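Local coordinates for cutm, flavoprotein of carbon monoxide dehydrogenase (Hydrogenophaga pseudoflava, PDB 1FFV) that binds FAD as the flavoprotein subunit of carbon monoxide dehydrogenase and probably passes electrons from carbon monoxide oxidation to an external acceptor, at residues 68-73 and 88-93; 76-81 and 96-101. All blocks are in the same frame, centred on the assembly; numbering follows the deposited sequence.

Contact 1. Residues 68-73 and 88-93. Unlike the reference sequence in segment 88-93: Ala89 (reference Gln).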
ATOM      1  N   SER C  68     -18.146 -59.064  28.388  1.00 39.19           N
ATOM      2  CA  SER C  68     -18.589 -57.995  29.272  1.00 37.93           C
ATOM      3  C   SER C  68     -17.529 -56.899  29.429  1.00 36.78           C
ATOM      4  O   SER C  68     -17.608 -56.070  30.337  1.00 36.72           O
ATOM      5  CB  SER C  68     -18.959 -58.578  30.637  1.00 38.03           C
ATOM      6  OG  SER C  68     -17.884 -59.345  31.161  1.00 38.16           O
ATOM      7  N   THR C  69     -16.546 -56.897  28.533  1.00 35.55           N
ATOM      8  CA  THR C  69     -15.461 -55.919  28.567  1.00 34.17           C
ATOM      9  C   THR C  69     -15.613 -54.890  27.454  1.00 33.28           C
ATOM     10  O   THR C  69     -15.848 -55.253  26.301  1.00 32.92           O
ATOM     11  CB  THR C  69     -14.093 -56.618  28.391  1.00 34.57           C
ATOM     12  OG1 THR C  69     -13.884 -57.546  29.462  1.00 34.91           O
ATOM     13  CG2 THR C  69     -12.960 -55.607  28.378  1.00 34.69           C
ATOM     14  N   VAL C  70     -15.531 -53.607  27.802  1.00 32.03           N
ATOM     15  CA  VAL C  70     -15.611 -52.557  26.793  1.00 30.72           C
ATOM     16  C   VAL C  70     -14.178 -52.310  26.331  1.00 30.42           C
ATOM     17  O   VAL C  70     -13.267 -52.169  27.148  1.00 30.52           O
ATOM     18  CB  VAL C  70     -16.234 -51.255  27.342  1.00 30.64           C
ATOM     19  CG1 VAL C  70     -16.185 -50.157  26.287  1.00 29.97           C
ATOM     20  CG2 VAL C  70     -17.683 -51.504  27.752  1.00 30.37           C
ATOM     21  N   VAL C  71     -13.972 -52.345  25.021  1.00 29.91           N
ATOM     22  CA  VAL C  71     -12.652 -52.143  24.446  1.00 29.65           C
ATOM     23  C   VAL C  71     -12.599 -50.788  23.753  1.00 29.50           C
ATOM     24  O   VAL C  71     -13.382 -50.508  22.833  1.00 29.32           O
ATOM     25  CB  VAL C  71     -12.309 -53.261  23.440  1.00 29.78           C
ATOM     26  CG1 VAL C  71     -10.839 -53.200  23.059  1.00 29.84           C
ATOM     27  CG2 VAL C  71     -12.657 -54.614  24.031  1.00 29.77           C
ATOM     28  N   ILE C  72     -11.680 -49.946  24.220  1.00 28.72           N
ATOM     29  CA  ILE C  72     -11.510 -48.607  23.681  1.00 28.27           C
ATOM     30  C   ILE C  72     -10.116 -48.421  23.076  1.00 27.98           C
ATOM     31  O   ILE C  72      -9.103 -48.567  23.772  1.00 27.20           O
ATOM     32  CB  ILE C  72     -11.719 -47.544  24.789  1.00 28.07           C
ATOM     33  CG1 ILE C  72     -13.103 -47.709  25.429  1.00 28.23           C
ATOM     34  CG2 ILE C  72     -11.578 -46.154  24.210  1.00 28.08           C
ATOM     35  CD1 ILE C  72     -13.336 -46.833  26.650  1.00 27.33           C
ATOM     36  N   GLY C  73     -10.071 -48.097  21.782  1.00 27.59           N
ATOM     37  CA  GLY C  73      -8.796 -47.877  21.115  1.00 27.24           C
ATOM     38  C   GLY C  73      -8.031 -46.740  21.771  1.00 27.00           C
ATOM     39  O   GLY C  73      -8.609 -45.697  22.082  1.00 27.08           O
ATOM     40  N   GLN C  88     -21.625 -44.613  26.537  1.00 35.01           N
ATOM     41  CA  GLN C  88     -22.751 -43.991  27.240  1.00 35.82           C
ATOM     42  C   GLN C  88     -23.630 -44.975  28.011  1.00 35.97           C
ATOM     43  O   GLN C  88     -24.108 -44.672  29.104  1.00 36.07           O
ATOM     44  CB  GLN C  88     -23.629 -43.213  26.265  1.00 36.05           C
ATOM     45  CG  GLN C  88     -23.039 -41.902  25.794  1.00 36.85           C
ATOM     46  CD  GLN C  88     -23.953 -41.174  24.823  1.00 37.58           C
ATOM     47  OE1 GLN C  88     -23.490 -40.311  24.076  1.00 38.34           O
ATOM     48  NE2 GLN C  88     -25.244 -41.514  24.825  1.00 37.50           N
ATOM     49  N   ALA C  89     -23.849 -46.148  27.429  1.00 36.35           N
ATOM     50  CA  ALA C  89     -24.693 -47.160  28.050  1.00 36.72           C
ATOM     51  C   ALA C  89     -23.964 -48.075  29.026  1.00 36.82           C
ATOM     52  O   ALA C  89     -24.516 -48.435  30.067  1.00 37.27           O
ATOM     53  CB  ALA C  89     -25.385 -47.991  26.972  1.00 36.24           C
ATOM     54  N   ARG C  90     -22.721 -48.422  28.701  1.00 37.04           N
ATOM     55  CA  ARG C  90     -21.916 -49.336  29.510  1.00 36.87           C
ATOM     56  C   ARG C  90     -20.964 -48.703  30.521  1.00 36.41           C
ATOM     57  O   ARG C  90     -20.617 -49.332  31.520  1.00 36.29           O
ATOM     58  CB  ARG C  90     -21.123 -50.264  28.586  1.00 37.71           C
ATOM     59  CG  ARG C  90     -21.979 -51.051  27.595  1.00 39.37           C
ATOM     60  CD  ARG C  90     -22.684 -52.219  28.273  1.00 41.23           C
ATOM     61  NE  ARG C  90     -24.136 -52.179  28.118  1.00 42.67           N
ATOM     62  CZ  ARG C  90     -24.790 -52.659  27.065  1.00 43.51           C
ATOM     63  NH1 ARG C  90     -24.125 -53.217  26.058  1.00 44.43           N
ATOM     64  NH2 ARG C  90     -26.118 -52.618  27.036  1.00 44.07           N
ATOM     65  N   LEU C  91     -20.502 -47.486  30.242  1.00 36.12           N
ATOM     66  CA  LEU C  91     -19.575 -46.782  31.133  1.00 35.49           C
ATOM     67  C   LEU C  91     -19.955 -45.308  31.189  1.00 35.17           C
ATOM     68  O   LEU C  91     -19.156 -44.439  30.825  1.00 35.38           O
ATOM     69  CB  LEU C  91     -18.140 -46.899  30.603  1.00 35.34           C
ATOM     70  CG  LEU C  91     -17.626 -48.278  30.183  1.00 35.58           C
ATOM     71  CD1 LEU C  91     -16.255 -48.151  29.535  1.00 34.88           C
ATOM     72  CD2 LEU C  91     -17.586 -49.209  31.386  1.00 35.63           C
ATOM     73  N   PRO C  92     -21.181 -45.000  31.643  1.00 34.86           N
ATOM     74  CA  PRO C  92     -21.644 -43.608  31.729  1.00 34.38           C
ATOM     75  C   PRO C  92     -20.674 -42.633  32.388  1.00 33.87           C
ATOM     76  O   PRO C  92     -20.647 -41.451  32.034  1.00 33.99           O
ATOM     77  CB  PRO C  92     -22.962 -43.728  32.502  1.00 34.43           C
ATOM     78  CG  PRO C  92     -22.827 -45.036  33.247  1.00 34.69           C
ATOM     79  CD  PRO C  92     -22.171 -45.916  32.233  1.00 34.47           C
ATOM     80  N   LEU C  93     -19.858 -43.136  33.315  1.00 33.19           N
ATOM     81  CA  LEU C  93     -18.870 -42.313  34.021  1.00 32.88           C
ATOM     82  C   LEU C  93     -17.872 -41.676  33.058  1.00 32.85           C
ATOM     83  O   LEU C  93     -17.612 -40.479  33.136  1.00 32.75           O
ATOM     84  CB  LEU C  93     -18.083 -43.158  35.022  1.00 32.26           C
ATOM     85  CG  LEU C  93     -17.489 -42.551  36.299  1.00 32.39           C
ATOM     86  CD1 LEU C  93     -16.271 -43.367  36.699  1.00 32.11           C
ATOM     87  CD2 LEU C  93     -17.108 -41.098  36.154  1.00 31.89           C
TER
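Val70 and Leu91 meet tip to tip. The CD1 methyl of Leu91 lies 3.8 Å from Val70 CB and equally close to Val70 CG1, so it presses on the branch point of the valine as well as on one arm. The other arm, CG2, packs 4.0 Å from Leu91 CG and extends to Arg90, whose CB is 3.8 Å from Val70 CG2. This division of labour follows from the valine torsion: CG1 is anti to the backbone N (chi1 175°), which leaves CG2 on the N side, beside Arg90. Arg90 crosses Val70 at about a right angle and lends only the root of its side chain; the bent remainder leads away, and its guanidinium forms a salt bridge with Glu65. Two residues along the strand, Ile72 CD1 makes a looser contact, 4.3 Å from Leu91 CD1. No hydrogen bond joins the segments, and the packing is wholly apolar. Leu91 owes its position to a break in the helical path: it follows helix 85-90 and serves as N-cap residue of helix 92-97. It also touches Val172 of strand 166-173. Strand 69-73 runs between strands 63-66 and 166-173 in an antiparallel sheet; Val70 and Ile72 face the helices, while Val71 packs against Arg64, Glu66, Glu169 and Arg171 of the flanking strands.

Contact 2. Residues 76-81 and 96-101. With FAD (flavin-adenine dinucleotide), chain J.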
ATOM      1  N   THR C  76      -8.666 -43.236  20.624  1.00 26.21           N
ATOM      2  CA  THR C  76     -10.016 -42.697  20.667  1.00 26.35           C
ATOM      3  C   THR C  76      -9.904 -41.272  21.199  1.00 26.89           C
ATOM      4  O   THR C  76      -9.287 -41.018  22.229  1.00 27.21           O
ATOM      5  CB  THR C  76     -10.945 -43.490  21.614  1.00 26.06           C
ATOM      6  OG1 THR C  76     -11.090 -44.830  21.133  1.00 25.67           O
ATOM      7  CG2 THR C  76     -12.321 -42.834  21.694  1.00 24.86           C
ATOM      8  N   VAL C  77     -10.502 -40.348  20.470  1.00 27.55           N
ATOM      9  CA  VAL C  77     -10.495 -38.941  20.823  1.00 27.93           C
ATOM     10  C   VAL C  77     -11.526 -38.667  21.940  1.00 27.98           C
ATOM     11  O   VAL C  77     -12.563 -39.338  22.009  1.00 28.46           O
ATOM     12  CB  VAL C  77     -10.730 -38.130  19.517  1.00 28.34           C
ATOM     13  CG1 VAL C  77     -11.847 -37.124  19.658  1.00 28.28           C
ATOM     14  CG2 VAL C  77      -9.425 -37.506  19.058  1.00 27.93           C
ATOM     15  N   GLU C  78     -11.229 -37.708  22.822  1.00 27.83           N
ATOM     16  CA  GLU C  78     -12.121 -37.384  23.942  1.00 27.75           C
ATOM     17  C   GLU C  78     -13.606 -37.205  23.587  1.00 28.04           C
ATOM     18  O   GLU C  78     -14.474 -37.727  24.292  1.00 27.56           O
ATOM     19  CB  GLU C  78     -11.613 -36.164  24.717  1.00 27.53           C
ATOM     20  CG  GLU C  78     -10.219 -36.312  25.357  1.00 27.24           C
ATOM     21  CD  GLU C  78     -10.171 -37.316  26.518  1.00 27.31           C
ATOM     22  OE1 GLU C  78      -9.056 -37.642  26.976  1.00 26.54           O
ATOM     23  OE2 GLU C  78     -11.238 -37.775  26.987  1.00 27.51           O
ATOM     24  N   ASN C  79     -13.899 -36.485  22.502  1.00 27.93           N
ATOM     25  CA  ASN C  79     -15.286 -36.265  22.079  1.00 28.49           C
ATOM     26  C   ASN C  79     -15.986 -37.539  21.588  1.00 29.03           C
ATOM     27  O   ASN C  79     -17.209 -37.657  21.672  1.00 29.08           O
ATOM     28  CB  ASN C  79     -15.372 -35.175  21.008  1.00 27.71           C
ATOM     29  CG  ASN C  79     -15.254 -33.773  21.583  1.00 28.10           C
ATOM     30  OD1 ASN C  79     -14.756 -32.877  20.900  1.00 28.97           O
ATOM     31  ND2 ASN C  79     -15.715 -33.570  22.812  1.00 26.73           N
ATOM     32  N   ASP C  80     -15.211 -38.482  21.057  1.00 29.74           N
ATOM     33  CA  ASP C  80     -15.766 -39.744  20.580  1.00 30.34           C
ATOM     34  C   ASP C  80     -16.115 -40.626  21.768  1.00 30.56           C
ATOM     35  O   ASP C  80     -16.927 -41.546  21.665  1.00 30.58           O
ATOM     36  CB  ASP C  80     -14.775 -40.449  19.657  1.00 30.77           C
ATOM     37  CG  ASP C  80     -14.790 -39.882  18.255  1.00 30.88           C
ATOM     38  OD1 ASP C  80     -15.165 -38.707  18.085  1.00 31.20           O
ATOM     39  OD2 ASP C  80     -14.455 -40.621  17.309  1.00 32.66           O
ATOM     40  N   LEU C  81     -15.487 -40.324  22.897  1.00 30.75           N
ATOM     41  CA  LEU C  81     -15.719 -41.032  24.140  1.00 30.62           C
ATOM     42  C   LEU C  81     -17.071 -40.543  24.662  1.00 30.64           C
ATOM     43  O   LEU C  81     -17.886 -41.325  25.154  1.00 30.98           O
ATOM     44  CB  LEU C  81     -14.615 -40.661  25.124  1.00 30.52           C
ATOM     45  CG  LEU C  81     -14.058 -41.739  26.038  1.00 30.57           C
ATOM     46  CD1 LEU C  81     -13.457 -42.863  25.208  1.00 30.13           C
ATOM     47  CD2 LEU C  81     -13.021 -41.116  26.954  1.00 30.71           C
ATOM     48  N   GLU C  96     -19.486 -38.909  30.722  1.00 33.43           N
ATOM     49  CA  GLU C  96     -19.793 -37.652  31.397  1.00 33.55           C
ATOM     50  C   GLU C  96     -18.559 -36.916  31.893  1.00 32.61           C
ATOM     51  O   GLU C  96     -18.476 -35.698  31.784  1.00 32.54           O
ATOM     52  CB  GLU C  96     -20.764 -37.894  32.556  1.00 34.76           C
ATOM     53  CG  GLU C  96     -22.200 -38.127  32.114  1.00 36.70           C
ATOM     54  CD  GLU C  96     -22.787 -36.922  31.384  1.00 37.77           C
ATOM     55  OE1 GLU C  96     -22.945 -35.844  32.015  1.00 38.04           O
ATOM     56  OE2 GLU C  96     -23.092 -37.059  30.177  1.00 38.76           O
ATOM     57  N   ALA C  97     -17.608 -37.666  32.435  1.00 31.67           N
ATOM     58  CA  ALA C  97     -16.376 -37.105  32.965  1.00 30.97           C
ATOM     59  C   ALA C  97     -15.499 -36.509  31.873  1.00 30.75           C
ATOM     60  O   ALA C  97     -14.774 -35.544  32.114  1.00 30.54           O
ATOM     61  CB  ALA C  97     -15.606 -38.165  33.733  1.00 30.82           C
ATOM     62  N   ALA C  98     -15.558 -37.088  30.677  1.00 30.11           N
ATOM     63  CA  ALA C  98     -14.760 -36.589  29.564  1.00 30.25           C
ATOM     64  C   ALA C  98     -15.177 -35.165  29.204  1.00 30.00           C
ATOM     65  O   ALA C  98     -14.378 -34.398  28.669  1.00 29.78           O
ATOM     66  CB  ALA C  98     -14.887 -37.509  28.357  1.00 30.00           C
ATOM     67  N   LYS C  99     -16.422 -34.813  29.522  1.00 29.96           N
ATOM     68  CA  LYS C  99     -16.947 -33.475  29.243  1.00 30.17           C
ATOM     69  C   LYS C  99     -16.215 -32.421  30.059  1.00 29.65           C
ATOM     70  O   LYS C  99     -16.213 -31.246  29.705  1.00 29.73           O
ATOM     71  CB  LYS C  99     -18.441 -33.390  29.563  1.00 30.53           C
ATOM     72  CG  LYS C  99     -19.348 -34.174  28.630  1.00 31.28           C
ATOM     73  CD  LYS C  99     -20.801 -33.942  29.013  1.00 32.26           C
ATOM     74  CE  LYS C  99     -21.754 -34.805  28.199  1.00 32.94           C
ATOM     75  NZ  LYS C  99     -23.178 -34.476  28.537  1.00 33.97           N
ATOM     76  N   LEU C 100     -15.616 -32.852  31.162  1.00 29.15           N
ATOM     77  CA  LEU C 100     -14.880 -31.963  32.049  1.00 28.82           C
ATOM     78  C   LEU C 100     -13.414 -31.828  31.645  1.00 28.23           C
ATOM     79  O   LEU C 100     -12.640 -31.154  32.329  1.00 28.49           O
ATOM     80  CB  LEU C 100     -14.968 -32.481  33.488  1.00 29.23           C
ATOM     81  CG  LEU C 100     -16.378 -32.729  34.030  1.00 29.82           C
ATOM     82  CD1 LEU C 100     -16.309 -33.373  35.406  1.00 29.45           C
ATOM     83  CD2 LEU C 100     -17.165 -31.412  34.064  1.00 29.79           C
ATOM     84  N   ILE C 101     -13.025 -32.470  30.550  1.00 27.27           N
ATOM     85  CA  ILE C 101     -11.641 -32.405  30.108  1.00 27.35           C
ATOM     86  C   ILE C 101     -11.423 -31.347  29.038  1.00 27.54           C
ATOM     87  O   ILE C 101     -12.111 -31.335  28.017  1.00 27.99           O
ATOM     88  CB  ILE C 101     -11.145 -33.775  29.578  1.00 27.23           C
ATOM     89  CG1 ILE C 101     -11.180 -34.810  30.702  1.00 27.29           C
ATOM     90  CG2 ILE C 101      -9.723 -33.663  29.014  1.00 26.40           C
ATOM     91  CD1 ILE C 101     -10.925 -36.227  30.220  1.00 27.76           C
TER
HETATM   92  PA  FAD J1922       0.221 -36.508  23.315  1.00 29.21           P
HETATM   93  O1A FAD J1922       0.905 -37.149  22.178  1.00 29.41           O
HETATM   94  O2A FAD J1922       0.222 -35.157  23.417  1.00 30.00           O
HETATM   95  O5B FAD J1922       0.947 -37.076  24.490  1.00 29.44           O
HETATM   96  C5B FAD J1922       1.046 -38.475  24.664  1.00 30.73           C
HETATM   97  C4B FAD J1922       2.180 -38.743  25.645  1.00 30.24           C
HETATM   98  O4B FAD J1922       2.030 -40.164  25.947  1.00 29.94           O
HETATM   99  C3B FAD J1922       3.575 -38.715  25.081  1.00 30.34           C
HETATM  100  O3B FAD J1922       4.604 -38.839  25.996  1.00 29.91           O
HETATM  101  C2B FAD J1922       3.436 -39.816  24.052  1.00 29.66           C
HETATM  102  O2B FAD J1922       4.678 -40.184  23.555  1.00 30.02           O
HETATM  103  C1B FAD J1922       2.769 -40.886  24.858  1.00 29.68           C
HETATM  104  N9A FAD J1922       1.708 -41.631  24.204  1.00 29.29           N
HETATM  105  C8A FAD J1922       0.601 -41.129  23.568  1.00 28.92           C
HETATM  106  N7A FAD J1922      -0.186 -42.082  23.075  1.00 29.07           N
HETATM  107  C5A FAD J1922       0.445 -43.255  23.401  1.00 28.88           C
HETATM  108  C6A FAD J1922       0.087 -44.645  23.158  1.00 28.68           C
HETATM  109  N6A FAD J1922      -0.984 -45.031  22.519  1.00 28.45           N
HETATM  110  N1A FAD J1922       0.983 -45.549  23.647  1.00 29.19           N
HETATM  111  C2A FAD J1922       2.103 -45.193  24.316  1.00 28.87           C
HETATM  112  N3A FAD J1922       2.505 -43.954  24.589  1.00 29.60           N
HETATM  113  C4A FAD J1922       1.638 -43.011  24.117  1.00 29.04           C
HETATM  114  N1  FAD J1922      -6.247 -33.264  30.237  1.00 29.93           N
HETATM  115  C2  FAD J1922      -7.022 -33.608  31.254  1.00 29.80           C
HETATM  116  O2  FAD J1922      -7.058 -34.725  31.652  1.00 30.34           O
HETATM  117  N3  FAD J1922      -7.852 -32.682  31.931  1.00 29.58           N
HETATM  118  C4  FAD J1922      -7.896 -31.364  31.565  1.00 29.96           C
HETATM  119  O4  FAD J1922      -8.623 -30.600  32.167  1.00 30.70           O
HETATM  120  C4X FAD J1922      -7.047 -30.966  30.453  1.00 30.09           C
HETATM  121  N5  FAD J1922      -7.047 -29.692  30.053  1.00 29.50           N
HETATM  122  C5X FAD J1922      -6.238 -29.367  29.009  1.00 29.49           C
HETATM  123  C6  FAD J1922      -6.247 -28.032  28.603  1.00 28.92           C
HETATM  124  C7  FAD J1922      -5.478 -27.601  27.571  1.00 29.44           C
HETATM  125  C7M FAD J1922      -5.507 -26.149  27.158  1.00 29.82           C
HETATM  126  C8  FAD J1922      -4.631 -28.526  26.864  1.00 29.34           C
HETATM  127  C8M FAD J1922      -3.763 -28.072  25.715  1.00 28.68           C
HETATM  128  C9  FAD J1922      -4.611 -29.873  27.255  1.00 29.43           C
HETATM  129  C9A FAD J1922      -5.407 -30.291  28.314  1.00 29.73           C
HETATM  130  N10 FAD J1922      -5.432 -31.642  28.765  1.00 29.77           N
HETATM  131  C10 FAD J1922      -6.222 -31.984  29.801  1.00 29.94           C
HETATM  132  C1' FAD J1922      -4.596 -32.663  28.051  1.00 30.05           C
HETATM  133  C2' FAD J1922      -5.147 -33.661  26.929  1.00 30.24           C
HETATM  134  O2' FAD J1922      -6.187 -33.919  27.833  1.00 30.18           O
HETATM  135  C3' FAD J1922      -3.722 -34.181  26.951  1.00 31.08           C
HETATM  136  O3' FAD J1922      -4.190 -33.796  25.638  1.00 31.07           O
HETATM  137  C4' FAD J1922      -3.343 -35.439  26.201  1.00 30.88           C
HETATM  138  O4' FAD J1922      -2.919 -35.449  27.603  1.00 30.48           O
HETATM  139  C5' FAD J1922      -1.936 -36.028  26.047  1.00 30.09           C
HETATM  140  O5' FAD J1922      -2.941 -36.861  25.103  1.00 29.13           O
HETATM  141  P   FAD J1922      -2.636 -36.778  23.606  1.00 28.06           P
HETATM  142  O1P FAD J1922      -3.639 -37.768  22.969  1.00 28.43           O
HETATM  143  O2P FAD J1922      -2.732 -35.500  23.083  1.00 29.20           O
HETATM  144  O3P FAD J1922      -1.230 -37.173  23.419  1.00 29.34           O
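Glu78 and Ile101 meet because each sets its first side-chain branch, CG in the glutamate and CG1 in the isoleucine, anti to the carbonyl carbon (chi1 -61° and -63°). In Glu78, a bend at chi2 then swings the carboxylate across the end of Ile101. In Ile101, CG1 carries CD1 to the glutamate, while CG2 is turned to the flavin. The two side chains cross at about a right angle: Glu78 OE2 lies 3.6 Å from Ile101 CD1 and Glu78 CD 3.9 Å from the same methyl. Ala98 CB adds a further apolar neighbour, 3.9 Å from Glu78 OE2, and packs more loosely on Leu81 CD2 at 4.3 Å. The buried oxygen OE2 is thus bordered by methyl groups here and finds its polar partner in a hydrogen bond with His125 NE2.

Both segments belong to the FAD-binding domain of the molybdopterin dehydrogenase family, and Ile101 is part of the flavin pocket. Its CG2 stands over the flat face of the isoalloxazine at the pyrimidine end, 3.5 Å from FAD C2 and 3.6 Å from FAD N3. Cut back to an alanine, the residue would lack both CG2 and CD1, which would probably thin the cover over the pyrimidine end of the flavin and open a gap beside the Glu78 carboxylate. The backbone around the isoleucine is anchored as well: Ile101 O accepts a hydrogen bond from Arg107 NH1, and Leu100 O one from Lys185 NZ, a group also hydrogen-bonded to FAD. On the exposed side, Lys99 NZ forms a salt bridge with Glu96 OE2 at 3.1 Å, one turn back along the chain.

How the contacts relate
Contact 1 and contact 2 have centres about 12 Å apart and touch directly: Ile72 CG2 of contact 1 packs 3.9 Å from Leu81 CD1 of contact 2. Along the chain their segments alternate, strand 69-73 leading to helix 78-83 and then helix 85-90, while helix 92-97 runs between them, with Leu91 just ahead of it in contact 1 and Ala98 and Ile101 further along the chain in contact 2. They differ in their relation to FAD. Contact 2 touches the flavin through Ile101, whereas the side chain of Ile72 in contact 1 stays about 11 Å from the cofactor; contact 1 packs strand 69-73 against the end of helix 85-90 and the residue that follows it.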